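PDB 3GF8: putative polysaccharide binding proteins (DUF1812) from Bacteroides thetaiotaomicron VPI-5482, which is of unproven function but, as a FimB/Mfa2-family lipoprotein of the outer membrane, probably serves in fimbrial assembly or anchoring. Local coordinates for residues Leu41-Lys46 and Tyr50-Ala55; Thr92-Gly97 and Thr102-Lys107; Phe154-Tyr159 and Leu165-Tyr170; Pro197-Gln202 and Thr207-Met212. All coordinates share one frame; numbering follows the deposited sequence.

Interaction 1 of 4, residues Leu41-Lys46 and Tyr50-Ala55; sequences LYVFDK and YLFKQA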
# COMPACT_ATOMS: atom_id res chain seq x y z
N LEU A 41 -3.64 17.20 -5.36
CA LEU A 41 -3.54 17.99 -4.13
C LEU A 41 -4.95 18.45 -3.72
O LEU A 41 -5.68 18.99 -4.55
CB LEU A 41 -2.65 19.22 -4.34
CG LEU A 41 -2.25 20.03 -3.09
CD1 LEU A 41 -1.18 19.33 -2.30
CD2 LEU A 41 -1.81 21.45 -3.46
N TYR A 42 -5.30 18.25 -2.46
CA TYR A 42 -6.56 18.73 -1.92
C TYR A 42 -6.25 19.93 -1.00
O TYR A 42 -5.35 19.84 -0.16
CB TYR A 42 -7.24 17.56 -1.16
CG TYR A 42 -7.82 16.53 -2.11
CD1 TYR A 42 -7.00 15.63 -2.77
CD2 TYR A 42 -9.18 16.50 -2.40
CE1 TYR A 42 -7.53 14.71 -3.70
CE2 TYR A 42 -9.72 15.58 -3.29
CZ TYR A 42 -8.89 14.69 -3.95
OH TYR A 42 -9.42 13.78 -4.83
N VAL A 43 -6.98 21.03 -1.17
CA VAL A 43 -6.76 22.26 -0.40
C VAL A 43 -8.00 22.62 0.41
O VAL A 43 -9.11 22.69 -0.12
CB VAL A 43 -6.36 23.43 -1.29
CG1 VAL A 43 -6.16 24.72 -0.43
CG2 VAL A 43 -5.10 23.10 -2.06
N PHE A 44 -7.81 22.82 1.70
CA PHE A 44 -8.86 23.15 2.63
C PHE A 44 -8.46 24.46 3.32
O PHE A 44 -7.28 24.76 3.44
CB PHE A 44 -9.00 22.02 3.66
CG PHE A 44 -9.43 20.71 3.08
CD1 PHE A 44 -8.49 19.82 2.58
CD2 PHE A 44 -10.77 20.36 3.02
CE1 PHE A 44 -8.90 18.60 2.03
CE2 PHE A 44 -11.17 19.15 2.48
CZ PHE A 44 -10.24 18.27 1.98
N ASP A 45 -9.43 25.20 3.81
CA ASP A 45 -9.17 26.52 4.40
C ASP A 45 -8.94 26.49 5.90
O ASP A 45 -8.81 25.41 6.49
CB ASP A 45 -10.32 27.46 4.06
CG ASP A 45 -11.62 27.11 4.80
OD1 ASP A 45 -11.65 26.38 5.83
OD2 ASP A 45 -12.64 27.59 4.30
N LYS A 46 -8.89 27.69 6.50
CA LYS A 46 -8.72 27.88 7.94
C LYS A 46 -9.72 27.00 8.69
O LYS A 46 -9.36 26.19 9.55
CB LYS A 46 -8.94 29.35 8.30
N TYR A 50 -13.33 22.50 2.30
CA TYR A 50 -12.72 22.25 1.02
C TYR A 50 -12.76 23.47 0.14
O TYR A 50 -13.78 24.13 0.05
CB TYR A 50 -13.51 21.14 0.34
CG TYR A 50 -13.06 20.72 -1.00
CD1 TYR A 50 -11.86 20.06 -1.17
CD2 TYR A 50 -13.88 20.90 -2.13
CE1 TYR A 50 -11.48 19.61 -2.42
CE2 TYR A 50 -13.51 20.46 -3.36
CZ TYR A 50 -12.30 19.80 -3.50
OH TYR A 50 -11.90 19.33 -4.72
N LEU A 51 -11.65 23.72 -0.52
CA LEU A 51 -11.56 24.81 -1.48
C LEU A 51 -11.48 24.27 -2.90
O LEU A 51 -12.24 24.68 -3.77
CB LEU A 51 -10.34 25.67 -1.17
CG LEU A 51 -10.53 26.50 0.12
CD1 LEU A 51 -9.24 27.24 0.58
CD2 LEU A 51 -11.60 27.50 -0.13
N PHE A 52 -10.55 23.34 -3.14
CA PHE A 52 -10.41 22.74 -4.46
C PHE A 52 -9.40 21.62 -4.44
O PHE A 52 -8.66 21.45 -3.45
CB PHE A 52 -9.96 23.77 -5.51
CG PHE A 52 -8.64 24.43 -5.22
CD1 PHE A 52 -7.45 23.86 -5.64
CD2 PHE A 52 -8.60 25.66 -4.57
CE1 PHE A 52 -6.23 24.50 -5.41
CE2 PHE A 52 -7.38 26.30 -4.34
CZ PHE A 52 -6.20 25.71 -4.75
N LYS A 53 -9.36 20.88 -5.54
CA LYS A 53 -8.26 19.92 -5.73
C LYS A 53 -7.56 20.29 -7.01
O LYS A 53 -8.11 21.05 -7.80
CB LYS A 53 -8.75 18.47 -5.74
CG LYS A 53 -9.76 18.10 -6.83
CD LYS A 53 -10.28 16.70 -6.59
CE LYS A 53 -11.17 16.16 -7.72
NZ LYS A 53 -10.36 16.03 -8.95
N GLN A 54 -6.33 19.79 -7.18
CA GLN A 54 -5.53 20.09 -8.35
C GLN A 54 -4.70 18.85 -8.69
O GLN A 54 -3.97 18.34 -7.83
CB GLN A 54 -4.66 21.30 -8.10
CG GLN A 54 -3.67 21.66 -9.18
CD GLN A 54 -3.05 23.06 -8.96
OE1 GLN A 54 -3.55 23.86 -8.17
NE2 GLN A 54 -1.98 23.36 -9.69
N ALA A 55 -4.84 18.41 -9.93
CA ALA A 55 -4.27 17.16 -10.42
C ALA A 55 -3.26 17.47 -11.50
O ALA A 55 -3.48 18.30 -12.37
CB ALA A 55 -5.37 16.24 -10.99

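Interaction 2 of 4, residues Thr92-Gly97 and Thr102-Lys107; sequences TSLTPG and TDLKLK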
# COMPACT_ATOMS: atom_id res chain seq x y z
N THR A 92 -14.20 10.19 -2.97
CA THR A 92 -15.41 11.00 -2.85
C THR A 92 -15.20 12.39 -3.47
O THR A 92 -14.09 12.96 -3.42
CB THR A 92 -15.85 11.13 -1.38
OG1 THR A 92 -14.75 11.52 -0.61
CG2 THR A 92 -16.32 9.77 -0.80
N SER A 93 -16.25 12.93 -4.08
CA SER A 93 -16.23 14.31 -4.60
C SER A 93 -16.81 15.28 -3.64
O SER A 93 -17.96 15.13 -3.19
CB SER A 93 -17.02 14.48 -5.88
OG SER A 93 -16.62 13.50 -6.76
N LEU A 94 -16.04 16.32 -3.40
CA LEU A 94 -16.32 17.28 -2.35
C LEU A 94 -16.93 18.54 -2.95
O LEU A 94 -16.75 18.85 -4.13
CB LEU A 94 -15.01 17.61 -1.59
CG LEU A 94 -14.35 16.47 -0.79
CD1 LEU A 94 -13.31 17.06 0.15
CD2 LEU A 94 -15.30 15.57 0.01
N THR A 95 -17.64 19.28 -2.13
CA THR A 95 -18.23 20.53 -2.59
C THR A 95 -17.50 21.71 -1.94
O THR A 95 -17.41 21.78 -0.71
CB THR A 95 -19.74 20.58 -2.30
OG1 THR A 95 -20.37 19.50 -3.01
CG2 THR A 95 -20.32 21.91 -2.75
N PRO A 96 -16.95 22.61 -2.77
CA PRO A 96 -16.27 23.81 -2.25
C PRO A 96 -17.16 24.59 -1.27
O PRO A 96 -18.33 24.83 -1.54
CB PRO A 96 -15.97 24.63 -3.51
CG PRO A 96 -15.81 23.59 -4.58
CD PRO A 96 -16.84 22.52 -4.23
N GLY A 97 -16.60 24.88 -0.09
CA GLY A 97 -17.27 25.71 0.90
C GLY A 97 -18.26 24.96 1.75
O GLY A 97 -18.85 25.55 2.66
N THR A 102 -13.03 15.22 6.68
CA THR A 102 -13.56 13.92 7.06
C THR A 102 -14.49 13.37 5.98
O THR A 102 -14.77 12.17 5.98
CB THR A 102 -14.27 13.97 8.42
OG1 THR A 102 -15.42 14.82 8.35
CG2 THR A 102 -13.30 14.50 9.54
N ASP A 103 -14.96 14.22 5.06
CA ASP A 103 -15.75 13.76 3.91
C ASP A 103 -14.95 13.03 2.83
O ASP A 103 -15.53 12.38 1.95
CB ASP A 103 -16.46 14.92 3.21
CG ASP A 103 -17.56 15.54 4.05
OD1 ASP A 103 -18.22 14.81 4.80
OD2 ASP A 103 -17.76 16.77 3.98
N LEU A 104 -13.63 13.23 2.85
CA LEU A 104 -12.74 12.72 1.80
C LEU A 104 -12.36 11.27 2.12
O LEU A 104 -11.75 10.98 3.16
CB LEU A 104 -11.45 13.56 1.69
CG LEU A 104 -10.55 13.23 0.50
CD1 LEU A 104 -11.33 13.49 -0.73
CD2 LEU A 104 -9.27 14.05 0.47
N LYS A 105 -12.75 10.35 1.23
CA LYS A 105 -12.50 8.94 1.46
C LYS A 105 -12.14 8.32 0.13
O LYS A 105 -12.63 8.74 -0.89
CB LYS A 105 -13.75 8.29 2.00
CG LYS A 105 -14.32 8.99 3.22
CD LYS A 105 -15.54 8.28 3.74
CE LYS A 105 -15.95 8.88 5.05
NZ LYS A 105 -17.33 8.55 5.32
N LEU A 106 -11.29 7.31 0.16
CA LEU A 106 -10.85 6.61 -1.02
C LEU A 106 -11.27 5.17 -0.80
O LEU A 106 -11.04 4.59 0.27
CB LEU A 106 -9.35 6.77 -1.19
CG LEU A 106 -8.65 6.12 -2.41
CD1 LEU A 106 -7.42 6.89 -2.83
CD2 LEU A 106 -8.27 4.72 -2.11
N LYS A 107 -11.93 4.60 -1.80
CA LYS A 107 -12.37 3.22 -1.68
C LYS A 107 -11.89 2.41 -2.87
O LYS A 107 -12.06 2.82 -4.01
CB LYS A 107 -13.89 3.15 -1.51
CG LYS A 107 -14.38 1.74 -1.36
CD LYS A 107 -15.88 1.64 -1.30
CE LYS A 107 -16.37 1.58 0.14
NZ LYS A 107 -17.85 1.54 0.23

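Interaction 3 of 4, residues Phe154-Tyr159 and Leu165-Tyr170; sequences FGFQSY and LDMNDY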
# COMPACT_ATOMS: atom_id res chain seq x y z
N PHE A 154 4.60 -14.70 -3.43
CA PHE A 154 4.67 -15.86 -2.56
C PHE A 154 5.13 -17.10 -3.30
O PHE A 154 4.66 -17.40 -4.38
CB PHE A 154 3.33 -16.15 -1.92
CG PHE A 154 2.87 -15.13 -0.93
CD1 PHE A 154 3.64 -14.79 0.15
CD2 PHE A 154 1.62 -14.55 -1.04
CE1 PHE A 154 3.18 -13.88 1.09
CE2 PHE A 154 1.16 -13.64 -0.09
CZ PHE A 154 1.94 -13.31 0.96
N GLY A 155 6.07 -17.82 -2.68
CA GLY A 155 6.48 -19.15 -3.10
C GLY A 155 6.20 -20.14 -1.98
O GLY A 155 6.29 -19.82 -0.79
N PHE A 156 5.85 -21.36 -2.35
CA PHE A 156 5.57 -22.38 -1.37
C PHE A 156 6.33 -23.62 -1.78
O PHE A 156 6.10 -24.13 -2.85
CB PHE A 156 4.05 -22.65 -1.31
CG PHE A 156 3.24 -21.42 -1.03
CD1 PHE A 156 2.85 -20.61 -2.05
CD2 PHE A 156 2.90 -21.09 0.27
CE1 PHE A 156 2.14 -19.45 -1.79
CE2 PHE A 156 2.19 -19.94 0.53
CZ PHE A 156 1.81 -19.13 -0.48
N GLN A 157 7.23 -24.09 -0.91
CA GLN A 157 8.01 -25.30 -1.13
C GLN A 157 8.10 -26.20 0.08
O GLN A 157 7.97 -25.79 1.25
CB GLN A 157 9.45 -24.97 -1.48
CG GLN A 157 9.66 -23.96 -2.56
CD GLN A 157 11.11 -23.45 -2.59
OE1 GLN A 157 11.99 -23.99 -1.90
NE2 GLN A 157 11.37 -22.42 -3.40
N SER A 158 8.38 -27.45 -0.21
CA SER A 158 8.70 -28.43 0.80
C SER A 158 10.00 -28.02 1.51
O SER A 158 11.01 -27.74 0.86
CB SER A 158 8.90 -29.79 0.12
OG SER A 158 9.34 -30.74 1.07
N TYR A 159 9.96 -28.03 2.84
CA TYR A 159 11.13 -27.72 3.63
C TYR A 159 12.23 -28.76 3.43
O TYR A 159 13.39 -28.39 3.31
CB TYR A 159 10.78 -27.67 5.12
CG TYR A 159 12.01 -27.54 5.99
CD1 TYR A 159 12.73 -26.37 6.02
CD2 TYR A 159 12.49 -28.63 6.72
CE1 TYR A 159 13.84 -26.24 6.78
CE2 TYR A 159 13.63 -28.52 7.48
CZ TYR A 159 14.30 -27.32 7.50
OH TYR A 159 15.43 -27.16 8.24
N LEU A 165 5.56 -29.82 -3.40
CA LEU A 165 4.40 -28.98 -3.33
C LEU A 165 4.13 -28.52 -4.76
O LEU A 165 5.00 -27.92 -5.38
CB LEU A 165 4.68 -27.80 -2.40
CG LEU A 165 3.45 -27.02 -1.96
CD1 LEU A 165 3.88 -26.10 -0.81
CD2 LEU A 165 2.79 -26.26 -3.14
N ASP A 166 2.95 -28.82 -5.30
CA ASP A 166 2.54 -28.28 -6.59
C ASP A 166 1.56 -27.12 -6.42
O ASP A 166 0.41 -27.31 -6.01
CB ASP A 166 1.89 -29.34 -7.44
CG ASP A 166 1.18 -28.75 -8.63
OD1 ASP A 166 0.31 -27.85 -8.45
OD2 ASP A 166 1.48 -29.18 -9.76
N MSE A 167 2.01 -25.93 -6.83
CA MSE A 167 1.27 -24.67 -6.66
C MSE A 167 -0.02 -24.50 -7.47
O MSE A 167 -0.84 -23.66 -7.14
CB MSE A 167 2.20 -23.44 -6.87
CG MSE A 167 3.18 -23.26 -5.73
SE MSE A 167 4.23 -21.63 -5.86
CE MSE A 167 2.70 -20.33 -5.99
N ASN A 168 -0.28 -25.30 -8.47
CA ASN A 168 -1.62 -25.14 -9.08
C ASN A 168 -2.72 -25.97 -8.41
O ASN A 168 -3.88 -25.88 -8.82
CB ASN A 168 -1.63 -25.32 -10.61
CG ASN A 168 -0.45 -26.11 -11.10
OD1 ASN A 168 0.54 -25.53 -11.65
ND2 ASN A 168 -0.50 -27.43 -10.87
N ASP A 169 -2.39 -26.72 -7.36
CA ASP A 169 -3.46 -27.45 -6.64
C ASP A 169 -4.36 -26.54 -5.76
O ASP A 169 -5.47 -26.93 -5.38
CB ASP A 169 -2.84 -28.59 -5.82
CG ASP A 169 -2.15 -29.66 -6.71
OD1 ASP A 169 -2.43 -29.73 -7.93
OD2 ASP A 169 -1.33 -30.43 -6.19
N TYR A 170 -3.92 -25.30 -5.51
CA TYR A 170 -4.56 -24.44 -4.51
C TYR A 170 -5.01 -23.08 -5.01
O TYR A 170 -4.47 -22.57 -5.98
CB TYR A 170 -3.56 -24.23 -3.38
CG TYR A 170 -3.04 -25.54 -2.94
CD1 TYR A 170 -3.76 -26.31 -2.05
CD2 TYR A 170 -1.86 -26.06 -3.48
CE1 TYR A 170 -3.31 -27.55 -1.66
CE2 TYR A 170 -1.40 -27.28 -3.09
CZ TYR A 170 -2.15 -28.03 -2.18
OH TYR A 170 -1.73 -29.27 -1.77
O HOH W 1 8.37 -28.58 -2.84

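Interaction 4 of 4, residues Pro197-Gln202 and Thr207-Met212; sequences PYYMEQ and TAYVDM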
# COMPACT_ATOMS: atom_id res chain seq x y z
N PRO A 197 -4.40 -13.87 -6.60
CA PRO A 197 -3.31 -13.60 -7.54
C PRO A 197 -3.72 -12.90 -8.82
O PRO A 197 -4.75 -13.21 -9.39
CB PRO A 197 -2.77 -14.99 -7.85
CG PRO A 197 -3.03 -15.76 -6.56
CD PRO A 197 -4.37 -15.26 -6.10
N TYR A 198 -2.91 -11.93 -9.24
CA TYR A 198 -3.06 -11.39 -10.57
C TYR A 198 -2.11 -12.07 -11.55
O TYR A 198 -2.27 -11.93 -12.75
CB TYR A 198 -2.95 -9.85 -10.56
CG TYR A 198 -1.63 -9.32 -10.07
CD1 TYR A 198 -0.52 -9.33 -10.90
CD2 TYR A 198 -1.48 -8.83 -8.78
CE1 TYR A 198 0.71 -8.86 -10.46
CE2 TYR A 198 -0.27 -8.35 -8.33
CZ TYR A 198 0.83 -8.36 -9.19
OH TYR A 198 2.07 -7.93 -8.78
N TYR A 199 -1.14 -12.82 -11.04
CA TYR A 199 -0.22 -13.57 -11.92
C TYR A 199 0.30 -14.78 -11.19
O TYR A 199 0.47 -14.73 -9.99
CB TYR A 199 0.94 -12.71 -12.35
CG TYR A 199 1.96 -13.44 -13.17
CD1 TYR A 199 1.78 -13.59 -14.53
CD2 TYR A 199 3.12 -13.93 -12.59
CE1 TYR A 199 2.68 -14.25 -15.26
CE2 TYR A 199 4.05 -14.58 -13.33
CZ TYR A 199 3.81 -14.73 -14.68
OH TYR A 199 4.70 -15.37 -15.45
N MSE A 200 0.48 -15.86 -11.92
CA MSE A 200 0.90 -17.12 -11.35
C MSE A 200 1.89 -17.70 -12.33
O MSE A 200 1.74 -17.52 -13.54
CB MSE A 200 -0.31 -18.05 -11.16
CG MSE A 200 -1.33 -17.56 -10.12
SE MSE A 200 -3.09 -18.39 -10.23
CE MSE A 200 -3.31 -18.06 -12.16
N GLU A 201 2.88 -18.39 -11.82
CA GLU A 201 3.88 -18.98 -12.67
C GLU A 201 4.37 -20.26 -12.02
O GLU A 201 4.83 -20.21 -10.91
CB GLU A 201 5.02 -18.00 -12.81
CG GLU A 201 6.30 -18.68 -13.22
CD GLU A 201 7.17 -17.84 -14.10
OE1 GLU A 201 6.85 -16.65 -14.40
OE2 GLU A 201 8.20 -18.40 -14.51
N GLN A 202 4.28 -21.40 -12.69
CA GLN A 202 4.94 -22.63 -12.20
C GLN A 202 5.92 -23.27 -13.22
O GLN A 202 6.09 -24.49 -13.21
CB GLN A 202 3.91 -23.65 -11.69
CG GLN A 202 4.56 -24.92 -11.08
CD GLN A 202 3.80 -25.51 -9.91
OE1 GLN A 202 4.42 -26.00 -8.95
NE2 GLN A 202 2.48 -25.49 -9.98
N THR A 207 11.20 -22.53 -9.37
CA THR A 207 10.85 -21.15 -9.79
C THR A 207 9.44 -20.66 -9.30
O THR A 207 9.28 -19.50 -8.92
CB THR A 207 10.92 -20.99 -11.34
N ALA A 208 8.45 -21.56 -9.29
CA ALA A 208 7.01 -21.25 -9.12
C ALA A 208 6.63 -20.20 -8.06
O ALA A 208 7.13 -20.22 -6.94
CB ALA A 208 6.23 -22.54 -8.84
N TYR A 209 5.70 -19.32 -8.39
CA TYR A 209 5.22 -18.33 -7.45
C TYR A 209 3.84 -17.74 -7.87
O TYR A 209 3.43 -17.92 -8.99
CB TYR A 209 6.27 -17.24 -7.33
CG TYR A 209 6.54 -16.45 -8.61
CD1 TYR A 209 5.77 -15.33 -8.94
CD2 TYR A 209 7.58 -16.79 -9.47
CE1 TYR A 209 6.02 -14.59 -10.10
CE2 TYR A 209 7.83 -16.06 -10.64
CZ TYR A 209 7.05 -14.97 -10.94
OH TYR A 209 7.30 -14.24 -12.06
N VAL A 210 3.16 -17.05 -6.96
CA VAL A 210 1.99 -16.22 -7.30
C VAL A 210 2.28 -14.78 -6.93
O VAL A 210 2.89 -14.52 -5.89
CB VAL A 210 0.70 -16.66 -6.53
CG1 VAL A 210 0.25 -18.05 -6.96
CG2 VAL A 210 0.92 -16.67 -5.08
N ASP A 211 1.87 -13.84 -7.77
CA ASP A 211 1.98 -12.44 -7.43
C ASP A 211 0.63 -11.92 -7.08
O ASP A 211 -0.32 -12.07 -7.86
CB ASP A 211 2.50 -11.57 -8.57
CG ASP A 211 3.98 -11.75 -8.83
OD1 ASP A 211 4.67 -12.31 -7.95
OD2 ASP A 211 4.46 -11.34 -9.92
N MSE A 212 0.58 -11.26 -5.93
CA MSE A 212 -0.64 -10.67 -5.38
C MSE A 212 -0.37 -9.24 -4.97
O MSE A 212 0.78 -8.85 -4.79
CB MSE A 212 -0.99 -11.44 -4.11
CG MSE A 212 -1.01 -12.95 -4.36
SE MSE A 212 -1.63 -14.01 -2.85
CE MSE A 212 -3.40 -13.56 -2.86

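Interaction 1 of 4, residues Leu41-Lys46 and Tyr50-Ala55
Strands 41-44 and 50-55 form an antiparallel hairpin, their axes 4.6 Å apart at closest and their directions 163° from each other, with a classic beta bulge in which L51 and F52 both face V43. V43 O accepts the bond of L51 N at 2.8 Å, while the one from F52 N is long and weak; V43 N returns a bond to F52 O at 2.9 Å. L41 and Q54 make the other hydrogen-bonded pair, through both backbone groups. On the face of V43, the F52 side chain stands between its own backbone N and carbonyl carbon (chi1 60°), which brings its ring alongside V43. CB of V43 lies 4.2 Å from the F52 ring centroid, over the face, in a CH-pi contact. Y42 is met likewise on the opposite face of the hairpin, where K53 CB sits above the Y42 ring toward its rim and K53 CD follows the ring out to OH at 3.5 Å. The polar ends of both residues go to E40, OH by a hydrogen bond and NZ by a salt bridge. Farther along this face, the Y50 ring turns its edge to the face of F44 in an offset edge-to-face pair, planes at 60°. Strand 75-83 flanks strand 38-44 on its other side, F52 and L41 pack on V70 of strand 68-70, and Y50 lies against L94 in the loop beyond strand 89-91.

Interaction 2 of 4, residues Thr92-Gly97 and Thr102-Lys107
OG1 of T92 is gripped twice by the facing backbone: it donates to D103 O at 2.8 Å and accepts from K105 N at 3.0 Å, the latter bond having an N-H...O angle of 153°. The hydroxyl thus bridges a carbonyl and an amide on either side of L104. With chi1 at 50°, OG1 sits between the T92 backbone N and carbonyl carbon, and CG2 falls opposite the carbonyl carbon, 4.1 Å from K105 CB. The hydroxyl approaches D103 O well off the line of the C=O bond and tilted 15° from the carbonyl plane. Alongside, T92 N gives a straighter bond to K105 O, 3.0 Å long and nearly in line with that carbonyl. These links continue the antiparallel pairing of strands 89-91 and 105-108, two members of a small three-stranded sheet completed by strand 180-182, past the end of strand 89-91 and into the connecting loop. L94 makes the apolar part of the contact. Its two methyls divide the work: CD2 reaches D103 CB at 3.5 Å, at the end of a 3-10 turn, and CD1 touches L104 CD1 at 4.2 Å, the two leucine side chains crossing at about a right angle. L104 CD1 also lies 3.9 Å from both T92 O and T92 OG1, so the apolar contact borders directly on the polar one. The carboxylate of D103 leads elsewhere, with OD2 taking a hydrogen bond from T100 N within the loop. L104 also packs against I91 of strand 89-91 and M80 of strand 75-83.

Interaction 3 of 4, residues Phe154-Tyr159 and Leu165-Tyr170
F156, L165 and selenomethionine M167 join the end of the long strand 139-158 to the loop that leads into strand 170-176, a strand-to-loop packing contact in which the direct meetings are apolar. M167 and F156 cross at about a right angle. The M167 chain runs extended as far as SE, then bends (chi3 55°), which carries CE to the edge of the F156 ring, in its plane and 4.0 Å from CD1. SE itself lies 3.9 Å from F156 N, and CE reaches back along the strand to F154 O. L165 takes the other end of F156: its CD1 touches CB at 3.5 Å, while both methyls, CB and CG gather about F156 O. With CG placed opposite the backbone N of L165 (chi1 -165°), the branched end extends across to the strand. The F156 ring also meets the F271 ring with nearly parallel planes and packs on L225 and L227, so M167 fills in at an edge of a larger hydrophobic cluster. Where the two backbones draw together, a single water accepts from both amides, 2.9 Å from S158 N and 3.1 Å from L165 N.

Interaction 4 of 4, residues Pro197-Gln202 and Thr207-Met212
Y209 and E201 meet within the beta hairpin of strands 199-201 and 209-212, antiparallel at 170°, where they form a hydrogen-bonded pair. E201 can be followed outward along the Y209 ring. Its CB lies over one face, 4.2 Å from the ring centroid, a CH-pi contact. CG continues past CE2 at 4.0 Å, and CD keeps beside the same ring atom, the carboxylate plane only 24° from that of the ring. At the tip, OE1 accepts a 2.7 Å hydrogen bond from Y199 OH, met on the anti side of the carboxylate and out of its plane. Y209 can lie this way because its CG stands between the backbone N and carbonyl carbon (chi1 64°), folding the ring over toward the partner strand. Y199 then comes to it obliquely, CE2 of Y199 3.8 Å from CE1 of Y209, and R153 makes a cation-pi contact with the Y209 ring. R153 also forms a salt bridge with D211 OD1. On the opposite face of the hairpin P197 packs on V210 and M212, its CG 3.8 Å from V210 CB. At the end near P197 the strand bulges, Y198 and Y199 both facing D211: D211 O takes a 2.9 Å bond from Y198 N and a weak one from Y199 N, and it also lies over a face of the Y198 ring, 3.5 Å above its plane.

From the N terminus, the four contacts follow in series, each closing a short loop of three to five residues before the next opens, with none nesting or crossing. Interaction 1 closes a hairpin and interaction 2 the connection between strands 89-91 and 105-108; their centres are about 10 Å apart, joined where Y50 O meets G97 N in a probable hydrogen bond. Across the chain's centre, interaction 3 closes the loop from strand 139-158 toward strand 170-176, and interaction 4 the hairpin of strands 199-201 and 209-214. Strands 139-158 and 209-214 are sheet neighbours, linked by probable hydrogen bonds from F154 N to V210 O and, beyond them, between N168 OD1 and Q202 NE2.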